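Local coordinates for protein GH26C (Muricauda sp. MAR_2010_75, PDB 6Q78) that probably hydrolyses internal beta-1,4-mannosidic linkages in mannans, as an endo-acting mannanase of glycoside hydrolase family 26 built on a TIM barrel, at residues D122-G127 with N131-Q136; R223-F228 with I246-F251; F56-D61 with Y255-L260. All blocks are in the same frame, centred on the assembly; numbering follows the deposited sequence.

Contact 1 (D122-G127 with N131-Q136)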
loop_
_atom_site.group_PDB
_atom_site.type_symbol
_atom_site.label_atom_id
_atom_site.label_comp_id
_atom_site.label_asym_id
_atom_site.label_seq_id
_atom_site.Cartn_x
_atom_site.Cartn_y
_atom_site.Cartn_z
ATOM N N ASP A 122 -3.496 -16.571 -7.788
ATOM C CA ASP A 122 -4.748 -17.292 -7.992
ATOM C C ASP A 122 -4.481 -18.777 -8.217
ATOM O O ASP A 122 -3.512 -19.152 -8.889
ATOM C CB ASP A 122 -5.474 -16.732 -9.228
ATOM C CG ASP A 122 -6.957 -17.145 -9.245
ATOM O OD1 ASP A 122 -7.278 -18.283 -9.685
ATOM O OD2 ASP A 122 -7.777 -16.356 -8.726
ATOM N N ASP A 123 -5.355 -19.625 -7.658
ATOM C CA ASP A 123 -5.227 -21.065 -7.873
ATOM C C ASP A 123 -5.167 -21.420 -9.347
ATOM O O ASP A 123 -4.521 -22.396 -9.728
ATOM C CB ASP A 123 -6.439 -21.797 -7.296
ATOM C CG ASP A 123 -6.488 -21.825 -5.760
ATOM O OD1 ASP A 123 -5.495 -21.478 -5.116
ATOM O OD2 ASP A 123 -7.542 -22.245 -5.222
ATOM N N LEU A 124 -5.833 -20.652 -10.199
ATOM C CA LEU A 124 -5.891 -21.017 -11.604
ATOM C C LEU A 124 -4.808 -20.359 -12.445
ATOM O O LEU A 124 -4.777 -20.562 -13.661
ATOM C CB LEU A 124 -7.247 -20.642 -12.199
ATOM C CG LEU A 124 -8.423 -21.397 -11.594
ATOM C CD1 LEU A 124 -9.656 -21.077 -12.418
ATOM C CD2 LEU A 124 -8.150 -22.892 -11.579
ATOM N N ASN A 125 -3.855 -19.668 -11.828
ATOM C CA ASN A 125 -2.758 -19.080 -12.585
ATOM C C ASN A 125 -1.696 -20.145 -12.796
ATOM O O ASN A 125 -0.926 -20.446 -11.892
ATOM C CB ASN A 125 -2.185 -17.909 -11.788
ATOM C CG ASN A 125 -1.096 -17.151 -12.557
ATOM O OD1 ASN A 125 -0.425 -17.734 -13.446
ATOM N ND2 ASN A 125 -0.868 -15.870 -12.186
ATOM N N ASP A 126 -1.629 -20.693 -14.012
ATOM C CA ASP A 126 -0.703 -21.757 -14.367
ATOM C C ASP A 126 0.569 -21.243 -15.030
ATOM O O ASP A 126 1.413 -22.046 -15.457
ATOM C CB ASP A 126 -1.395 -22.818 -15.236
ATOM C CG ASP A 126 -1.849 -22.298 -16.570
ATOM O OD1 ASP A 126 -2.858 -22.835 -17.089
ATOM O OD2 ASP A 126 -1.200 -21.412 -17.141
ATOM N N GLY A 127 0.738 -19.924 -15.125
ATOM C CA GLY A 127 1.999 -19.399 -15.565
ATOM C C GLY A 127 2.218 -19.369 -17.049
ATOM O O GLY A 127 3.331 -19.029 -17.477
ATOM N N ASN A 131 -3.193 -18.184 -20.362
ATOM C CA ASN A 131 -3.929 -18.146 -19.111
ATOM C C ASN A 131 -4.181 -16.703 -18.719
ATOM O O ASN A 131 -3.251 -15.906 -18.666
ATOM C CB ASN A 131 -3.076 -18.876 -18.080
ATOM C CG ASN A 131 -3.735 -18.924 -16.700
ATOM O OD1 ASN A 131 -3.883 -17.913 -16.036
ATOM N ND2 ASN A 131 -4.110 -20.131 -16.255
ATOM N N TRP A 132 -5.452 -16.358 -18.474
ATOM C CA TRP A 132 -5.790 -14.951 -18.223
ATOM C C TRP A 132 -5.115 -14.420 -16.964
ATOM O O TRP A 132 -4.681 -13.270 -16.933
ATOM C CB TRP A 132 -7.322 -14.776 -18.154
ATOM C CG TRP A 132 -7.738 -13.334 -17.958
ATOM C CD1 TRP A 132 -7.754 -12.351 -18.919
ATOM C CD2 TRP A 132 -8.114 -12.703 -16.727
ATOM N NE1 TRP A 132 -8.141 -11.157 -18.369
ATOM C CE2 TRP A 132 -8.380 -11.342 -17.028
ATOM C CE3 TRP A 132 -8.240 -13.150 -15.404
ATOM C CZ2 TRP A 132 -8.795 -10.427 -16.046
ATOM C CZ3 TRP A 132 -8.642 -12.244 -14.432
ATOM C CH2 TRP A 132 -8.890 -10.883 -14.764
ATOM N N PHE A 133 -5.023 -15.234 -15.921
ATOM C CA PHE A 133 -4.399 -14.763 -14.692
ATOM C C PHE A 133 -2.917 -14.502 -14.907
ATOM O O PHE A 133 -2.394 -13.498 -14.414
ATOM C CB PHE A 133 -4.619 -15.759 -13.547
ATOM C CG PHE A 133 -6.061 -15.952 -13.206
ATOM C CD1 PHE A 133 -6.750 -15.025 -12.423
ATOM C CD2 PHE A 133 -6.737 -17.035 -13.725
ATOM C CE1 PHE A 133 -8.097 -15.207 -12.188
ATOM C CE2 PHE A 133 -8.092 -17.212 -13.450
ATOM C CZ PHE A 133 -8.747 -16.280 -12.705
ATOM N N PHE A 134 -2.241 -15.358 -15.690
ATOM C CA PHE A 134 -0.847 -15.083 -16.015
ATOM C C PHE A 134 -0.730 -13.831 -16.871
ATOM O O PHE A 134 0.223 -13.048 -16.710
ATOM C CB PHE A 134 -0.192 -16.294 -16.702
ATOM C CG PHE A 134 1.207 -16.001 -17.149
ATOM C CD1 PHE A 134 1.508 -15.824 -18.479
ATOM C CD2 PHE A 134 2.182 -15.812 -16.193
ATOM C CE1 PHE A 134 2.804 -15.509 -18.870
ATOM C CE2 PHE A 134 3.482 -15.475 -16.565
ATOM C CZ PHE A 134 3.795 -15.331 -17.892
ATOM N N GLN A 135 -1.671 -13.615 -17.800
ATOM C CA GLN A 135 -1.639 -12.375 -18.575
ATOM C C GLN A 135 -1.732 -11.166 -17.659
ATOM O O GLN A 135 -1.043 -10.147 -17.890
ATOM C CB GLN A 135 -2.777 -12.369 -19.604
ATOM C CG GLN A 135 -2.575 -13.406 -20.697
ATOM C CD GLN A 135 -3.804 -13.586 -21.547
ATOM O OE1 GLN A 135 -4.742 -12.790 -21.471
ATOM N NE2 GLN A 135 -3.818 -14.651 -22.363
ATOM N N GLN A 136 -2.565 -11.234 -16.605
ATOM C CA GLN A 136 -2.641 -10.116 -15.652
ATOM C C GLN A 136 -1.327 -9.965 -14.904
ATOM O O GLN A 136 -0.847 -8.842 -14.717
ATOM C CB GLN A 136 -3.802 -10.335 -14.671
ATOM C CG GLN A 136 -5.189 -10.391 -15.392
ATOM C CD GLN A 136 -5.446 -9.128 -16.196
ATOM O OE1 GLN A 136 -5.593 -8.044 -15.628
ATOM N NE2 GLN A 136 -5.439 -9.247 -17.510
#
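Asn131 is the N-cap of helix 132-150, its amide tying the helix start to the loop before it. With CG anti to the backbone N (chi1 -180°), OD1 accepts from Phe134 N at 3.1 Å while ND2 reaches across. ND2 donates to Leu124 O at 2.7 Å, nearly straight at 163° and in the carbonyl plane, and more weakly to Asp126 OD1; Asp126 OD2 bonds to Thr128 OG1. Putting an alanine here is likely to leave Phe134 N without its capping acceptor and Leu124 O without this donor. The 122-127 segment, in the beta-alpha loop after barrel strand 112-116, begins with a type I turn whose Asp122 OD1 also forms an Asx turn with Leu124 N. Asp122 CB makes a CH-pi contact over one face of Phe133, 4.2 Å from the ring centroid, its carboxylate stacked with planes 9° apart; Trp132 meets the opposite face, and Leu124 CB lies 3.7 Å from Phe133 CE2. Asn125 makes a second Asx turn, OD1 to Gly127 N at 3.0 Å; its ND2 bonds to Glu137 OE1 and Phe119 O. Gly127, whose positive phi suits a residue lacking CB, lays its carbonyl O over the Phe134 ring centre.

Contact 2 (R223-F228 with I246-F251)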
loop_
_atom_site.group_PDB
_atom_site.type_symbol
_atom_site.label_atom_id
_atom_site.label_comp_id
_atom_site.label_asym_id
_atom_site.label_seq_id
_atom_site.Cartn_x
_atom_site.Cartn_y
_atom_site.Cartn_z
ATOM N N ARG A 223 2.272 -5.084 1.615
ATOM C CA ARG A 223 1.279 -4.668 2.620
ATOM C C ARG A 223 0.200 -5.732 2.738
ATOM O O ARG A 223 -0.895 -5.553 2.197
ATOM C CB ARG A 223 0.672 -3.318 2.208
ATOM C CG ARG A 223 -0.250 -2.688 3.245
ATOM C CD ARG A 223 -0.623 -1.273 2.813
ATOM N NE ARG A 223 -1.476 -1.263 1.623
ATOM C CZ ARG A 223 -2.811 -1.203 1.648
ATOM N NH1 ARG A 223 -3.493 -1.167 2.791
ATOM N NH2 ARG A 223 -3.482 -1.149 0.511
ATOM N N PRO A 224 0.467 -6.855 3.415
ATOM C CA PRO A 224 -0.483 -7.977 3.429
ATOM C C PRO A 224 -1.488 -7.856 4.570
ATOM O O PRO A 224 -1.260 -7.156 5.571
ATOM C CB PRO A 224 0.422 -9.182 3.710
ATOM C CG PRO A 224 1.504 -8.583 4.615
ATOM C CD PRO A 224 1.767 -7.185 4.031
ATOM N N PHE A 225 -2.615 -8.568 4.399
ATOM C CA PHE A 225 -3.600 -8.730 5.491
ATOM C C PHE A 225 -4.027 -7.377 6.046
ATOM O O PHE A 225 -4.131 -7.153 7.255
ATOM C CB PHE A 225 -3.088 -9.714 6.572
ATOM C CG PHE A 225 -2.628 -11.024 5.977
ATOM C CD1 PHE A 225 -3.566 -11.847 5.362
ATOM C CD2 PHE A 225 -1.289 -11.404 5.985
ATOM C CE1 PHE A 225 -3.173 -13.032 4.758
ATOM C CE2 PHE A 225 -0.881 -12.589 5.396
ATOM C CZ PHE A 225 -1.841 -13.411 4.793
ATOM N N HIS A 226 -4.323 -6.472 5.114
ATOM C CA HIS A 226 -4.672 -5.103 5.484
ATOM C C HIS A 226 -6.131 -4.977 5.945
ATOM O O HIS A 226 -6.995 -5.832 5.692
ATOM C CB HIS A 226 -4.421 -4.163 4.285
ATOM C CG HIS A 226 -5.299 -4.440 3.096
ATOM N ND1 HIS A 226 -5.348 -5.680 2.481
ATOM C CD2 HIS A 226 -6.144 -3.637 2.395
ATOM C CE1 HIS A 226 -6.190 -5.631 1.471
ATOM N NE2 HIS A 226 -6.680 -4.402 1.382
ATOM N N GLU A 227 -6.409 -3.871 6.623
ATOM C CA GLU A 227 -7.781 -3.586 7.060
ATOM C C GLU A 227 -8.335 -4.695 7.931
ATOM O O GLU A 227 -9.554 -4.947 7.942
ATOM C CB GLU A 227 -8.720 -3.284 5.869
ATOM C CG GLU A 227 -8.222 -2.046 5.073
ATOM C CD GLU A 227 -8.996 -1.761 3.812
ATOM O OE1 GLU A 227 -10.008 -2.401 3.534
ATOM O OE2 GLU A 227 -8.541 -0.864 3.048
ATOM N N PHE A 228 -7.458 -5.298 8.736
ATOM C CA PHE A 228 -7.790 -6.441 9.577
ATOM C C PHE A 228 -8.635 -6.061 10.789
ATOM O O PHE A 228 -9.082 -6.971 11.520
ATOM C CB PHE A 228 -6.458 -7.021 10.083
ATOM C CG PHE A 228 -5.619 -6.005 10.845
ATOM C CD1 PHE A 228 -5.893 -5.733 12.179
ATOM C CD2 PHE A 228 -4.609 -5.301 10.221
ATOM C CE1 PHE A 228 -5.152 -4.777 12.858
ATOM C CE2 PHE A 228 -3.848 -4.348 10.907
ATOM C CZ PHE A 228 -4.141 -4.089 12.230
ATOM N N ILE A 246 -0.975 -12.108 14.742
ATOM C CA ILE A 246 0.440 -11.806 14.918
ATOM C C ILE A 246 1.298 -12.990 14.493
ATOM O O ILE A 246 2.343 -12.818 13.842
ATOM C CB ILE A 246 0.695 -11.394 16.380
ATOM C CG1 ILE A 246 0.091 -10.006 16.643
ATOM C CG2 ILE A 246 2.195 -11.378 16.696
ATOM C CD1 ILE A 246 0.234 -9.591 18.114
ATOM N N GLN A 247 0.863 -14.213 14.826
ATOM C CA GLN A 247 1.599 -15.400 14.392
ATOM C C GLN A 247 1.650 -15.481 12.875
ATOM O O GLN A 247 2.678 -15.839 12.294
ATOM C CB GLN A 247 0.929 -16.655 14.955
ATOM C CG GLN A 247 1.661 -17.937 14.607
ATOM C CD GLN A 247 0.919 -19.201 15.039
ATOM O OE1 GLN A 247 -0.152 -19.141 15.645
ATOM N NE2 GLN A 247 1.513 -20.354 14.750
ATOM N N LEU A 248 0.531 -15.186 12.210
ATOM C CA LEU A 248 0.517 -15.189 10.751
ATOM C C LEU A 248 1.501 -14.165 10.191
ATOM O O LEU A 248 2.304 -14.481 9.296
ATOM C CB LEU A 248 -0.896 -14.873 10.257
ATOM C CG LEU A 248 -1.007 -14.624 8.751
ATOM C CD1 LEU A 248 -0.587 -15.847 7.909
ATOM C CD2 LEU A 248 -2.430 -14.181 8.388
ATOM N N TRP A 249 1.500 -12.954 10.754
ATOM C CA TRP A 249 2.408 -11.920 10.267
ATOM C C TRP A 249 3.867 -12.331 10.452
ATOM O O TRP A 249 4.688 -12.172 9.539
ATOM C CB TRP A 249 2.137 -10.606 10.992
ATOM C CG TRP A 249 1.632 -9.525 10.068
ATOM C CD1 TRP A 249 0.335 -9.322 9.706
ATOM C CD2 TRP A 249 2.402 -8.531 9.355
ATOM N NE1 TRP A 249 0.239 -8.256 8.843
ATOM C CE2 TRP A 249 1.490 -7.757 8.611
ATOM C CE3 TRP A 249 3.775 -8.185 9.317
ATOM C CZ2 TRP A 249 1.906 -6.686 7.823
ATOM C CZ3 TRP A 249 4.162 -7.162 8.531
ATOM C CH2 TRP A 249 3.239 -6.407 7.819
ATOM N N GLN A 250 4.215 -12.833 11.646
ATOM C CA GLN A 250 5.613 -13.165 11.909
ATOM C C GLN A 250 6.061 -14.342 11.055
ATOM O O GLN A 250 7.183 -14.343 10.527
ATOM C CB GLN A 250 5.840 -13.422 13.395
ATOM C CG GLN A 250 5.565 -12.171 14.232
ATOM C CD GLN A 250 5.774 -12.421 15.704
ATOM O OE1 GLN A 250 5.849 -13.566 16.150
ATOM N NE2 GLN A 250 5.846 -11.337 16.482
ATOM N N PHE A 251 5.207 -15.361 10.918
ATOM C CA PHE A 251 5.542 -16.465 10.035
ATOM C C PHE A 251 5.776 -15.963 8.620
ATOM O O PHE A 251 6.751 -16.370 7.957
ATOM C CB PHE A 251 4.442 -17.524 10.006
ATOM C CG PHE A 251 4.699 -18.556 8.980
ATOM C CD1 PHE A 251 5.556 -19.612 9.263
ATOM C CD2 PHE A 251 4.129 -18.453 7.723
ATOM C CE1 PHE A 251 5.848 -20.540 8.288
ATOM C CE2 PHE A 251 4.422 -19.376 6.742
ATOM C CZ PHE A 251 5.277 -20.416 7.020
#
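The close approach of Leu248 to Phe225 is a CH-pi contact: methyl CD2 stands almost on the ring normal, 3.6 Å from the centroid of the Phe225 ring. Leu248 CG lies anti to the backbone N (chi1 171°), which sends the branch off the helix to meet the phenyl group coming from the opposite direction. A branched aliphatic suits this place because one methyl can sit centrally on a flat ring while the rest packs on Leu183 and Ile186 of helix 176-186. Both partners also touch Tyr196 of helix 193-208. The segments belong to one beta-alpha-beta crossover of the TIM barrel, in which strand 220-223 leads through this loop to helix 242-259 and on to parallel strand 265-269. The second group is plain apolar contact. Pro224 CG approaches the Trp249 indole obliquely, near its benzene-ring rim, 3.7 Å from Trp249 CZ2, the side chains crossing at about a right angle; the rigid pyrrolidine gives the broad indole a compact partner. A nearly eclipsed chi1 (-115°) brings the indole toward the 223-228 segment. No hydrogen bond joins the segments; Phe225 O bonds to Tyr245 OH, while His226 NE2 and Glu227 OE2 hydrogen-bond a Tris molecule, probably from the crystallisation liquor.

Contact 3 (F56-D61 with Y255-L260)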
loop_
_atom_site.group_PDB
_atom_site.type_symbol
_atom_site.label_atom_id
_atom_site.label_comp_id
_atom_site.label_asym_id
_atom_site.label_seq_id
_atom_site.Cartn_x
_atom_site.Cartn_y
_atom_site.Cartn_z
ATOM N N PHE A 56 17.837 -0.234 11.032
ATOM C CA PHE A 56 16.464 0.138 11.351
ATOM C C PHE A 56 15.443 -0.600 10.509
ATOM O O PHE A 56 14.247 -0.295 10.603
ATOM C CB PHE A 56 16.286 1.647 11.193
ATOM C CG PHE A 56 17.151 2.408 12.117
ATOM C CD1 PHE A 56 16.843 2.466 13.460
ATOM C CD2 PHE A 56 18.343 2.974 11.671
ATOM C CE1 PHE A 56 17.663 3.136 14.338
ATOM C CE2 PHE A 56 19.166 3.632 12.556
ATOM C CZ PHE A 56 18.822 3.713 13.874
ATOM N N MET A 57 15.887 -1.561 9.707
ATOM C CA MET A 57 15.058 -2.271 8.741
ATOM C C MET A 57 14.712 -3.681 9.209
ATOM O O MET A 57 15.498 -4.339 9.898
ATOM C CB MET A 57 15.766 -2.370 7.397
ATOM C CG MET A 57 15.910 -1.010 6.762
ATOM S SD MET A 57 16.876 -1.046 5.233
ATOM C CE MET A 57 15.821 -2.090 4.181
ATOM N N VAL A 58 13.520 -4.155 8.805
ATOM C CA VAL A 58 13.173 -5.554 9.067
ATOM C C VAL A 58 14.252 -6.465 8.502
ATOM O O VAL A 58 14.653 -7.462 9.129
ATOM C CB VAL A 58 11.789 -5.886 8.467
ATOM C CG1 VAL A 58 11.558 -7.394 8.470
ATOM C CG2 VAL A 58 10.733 -5.218 9.266
ATOM N N ASN A 59 14.728 -6.151 7.298
ATOM C CA ASN A 59 15.728 -6.996 6.647
ATOM C C ASN A 59 17.031 -6.226 6.493
ATOM O O ASN A 59 17.214 -5.501 5.507
ATOM C CB ASN A 59 15.226 -7.505 5.298
ATOM C CG ASN A 59 16.225 -8.386 4.620
ATOM O OD1 ASN A 59 17.247 -8.757 5.224
ATOM N ND2 ASN A 59 15.942 -8.756 3.366
ATOM N N PRO A 60 17.951 -6.331 7.452
ATOM C CA PRO A 60 19.240 -5.649 7.303
ATOM C C PRO A 60 20.069 -6.165 6.131
ATOM O O PRO A 60 21.075 -5.532 5.792
ATOM C CB PRO A 60 19.931 -5.917 8.646
ATOM C CG PRO A 60 19.275 -7.128 9.162
ATOM C CD PRO A 60 17.851 -7.061 8.728
ATOM N N ASP A 61 19.702 -7.298 5.532
ATOM C CA ASP A 61 20.384 -7.841 4.362
ATOM C C ASP A 61 19.693 -7.462 3.060
ATOM O O ASP A 61 19.929 -8.097 2.024
ATOM C CB ASP A 61 20.508 -9.359 4.481
ATOM C CG ASP A 61 21.303 -9.782 5.703
ATOM O OD1 ASP A 61 22.372 -9.194 5.948
ATOM O OD2 ASP A 61 20.848 -10.695 6.430
ATOM N N TYR A 255 9.271 -16.265 6.649
ATOM C CA TYR A 255 9.349 -17.199 5.535
ATOM C C TYR A 255 9.831 -16.499 4.269
ATOM O O TYR A 255 10.675 -17.040 3.536
ATOM C CB TYR A 255 7.984 -17.850 5.314
ATOM C CG TYR A 255 8.037 -19.117 4.472
ATOM C CD1 TYR A 255 8.532 -20.293 5.000
ATOM C CD2 TYR A 255 7.566 -19.142 3.169
ATOM C CE1 TYR A 255 8.579 -21.450 4.247
ATOM C CE2 TYR A 255 7.591 -20.314 2.409
ATOM C CZ TYR A 255 8.115 -21.452 2.953
ATOM O OH TYR A 255 8.167 -22.627 2.210
ATOM N N LEU A 256 9.322 -15.290 4.008
ATOM C CA LEU A 256 9.766 -14.544 2.830
ATOM C C LEU A 256 11.218 -14.087 2.948
ATOM O O LEU A 256 12.022 -14.298 2.029
ATOM C CB LEU A 256 8.885 -13.325 2.625
ATOM C CG LEU A 256 7.497 -13.695 2.070
ATOM C CD1 LEU A 256 6.567 -12.518 2.213
ATOM C CD2 LEU A 256 7.637 -14.062 0.603
ATOM N N LYS A 257 11.576 -13.490 4.088
ATOM C CA LYS A 257 12.913 -12.907 4.245
ATOM C C LYS A 257 13.985 -13.972 4.425
ATOM O O LYS A 257 15.058 -13.902 3.810
ATOM C CB LYS A 257 12.893 -11.943 5.428
ATOM C CG LYS A 257 14.265 -11.498 5.914
ATOM C CD LYS A 257 14.101 -10.386 6.965
ATOM C CE LYS A 257 13.428 -10.861 8.217
ATOM N NZ LYS A 257 14.410 -11.668 8.978
ATOM N N ASN A 258 13.725 -14.974 5.258
ATOM C CA ASN A 258 14.743 -15.944 5.623
ATOM C C ASN A 258 14.671 -17.205 4.764
ATOM O O ASN A 258 15.620 -17.512 4.044
ATOM C CB ASN A 258 14.651 -16.227 7.130
ATOM C CG ASN A 258 14.902 -14.972 7.953
ATOM O OD1 ASN A 258 14.104 -14.594 8.805
ATOM N ND2 ASN A 258 16.009 -14.309 7.682
ATOM N N THR A 259 13.554 -17.935 4.798
ATOM C CA THR A 259 13.475 -19.180 4.035
ATOM C C THR A 259 13.622 -18.945 2.537
ATOM O O THR A 259 14.334 -19.696 1.853
ATOM C CB THR A 259 12.172 -19.902 4.366
ATOM O OG1 THR A 259 12.143 -20.140 5.773
ATOM C CG2 THR A 259 12.094 -21.237 3.652
ATOM N N LEU A 260 12.963 -17.910 2.005
ATOM C CA LEU A 260 12.932 -17.677 0.562
ATOM C C LEU A 260 13.897 -16.573 0.123
ATOM O O LEU A 260 13.920 -16.217 -1.061
ATOM C CB LEU A 260 11.501 -17.353 0.096
ATOM C CG LEU A 260 10.489 -18.429 0.470
ATOM C CD1 LEU A 260 9.139 -18.009 -0.003
ATOM C CD2 LEU A 260 10.885 -19.794 -0.116
#
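Lys257 meets the 56-61 segment with its methylenes and turns its charge elsewhere. The chain leaves the helix extended, then bends at chi3 (65°) and chi4 (75°), so that NZ folds back to donate to OD1 of the next residue, Asn258, at 2.9 Å. That leaves the middle of the chain to do the touching. Lys257 CD lies 3.5 Å from Asn59 CB, the two side chains sliding past each other in opposite directions. Lys257 CD also passes 3.7 Å from Val58 O, and a little farther out Lys257 CE comes to 3.9 Å from Val58 CG1.

Each partner suits its place. Val58 offers a short apolar branch beside the lysine and packs as well on Phe267 of barrel strand 265-269, while its backbone N is held by Asp292. Asn59 lays CB and its amide carbon against the lysine methylenes, while the polar atoms of the amide bond elsewhere: OD1 accepts from Asp61 N at 2.9 Å in an Asx turn, the donor standing well above the carbonyl plane, and ND2 bonds to Asn263. The segment lies in the loop before helix 64-76. Across the contact, helix 242-259 ends in a wider pi-type turn, marked by a bond from Leu260 N to Tyr255 O.

No hydrogen bond or salt bridge spans the two segments. Asp61 OD2 stays 7.0 Å from Lys257 NZ, too far for an ion pair, although the opposite charges may still attract weakly. The adhesion is therefore one of van der Waals contact along an alkyl chain, while Lys257 NZ and the Asn59 amide find their partners within their own segments or outside.

How the contacts relate
From the N terminus, segment 56-61 comes first and meets its partner 194 residues later. Contact 1 then opens and closes within a few residues, fastening the loop after strand 112-116 to the start of helix 132-150. Contact 2 follows in series, joining the loop beyond strand 220-223 to helix 242-259. Further along that same helix, segment 255-260 closes contact 3, tying the loop before helix 64-76 to the helix end. Contacts 1 and 2 are both nested inside the long loop of contact 3, and none cross. Contacts 2 and 3 share a helix, their centres about 15 Å apart; contact 1 lies at the surface, its centre about 24 Å from that of contact 2.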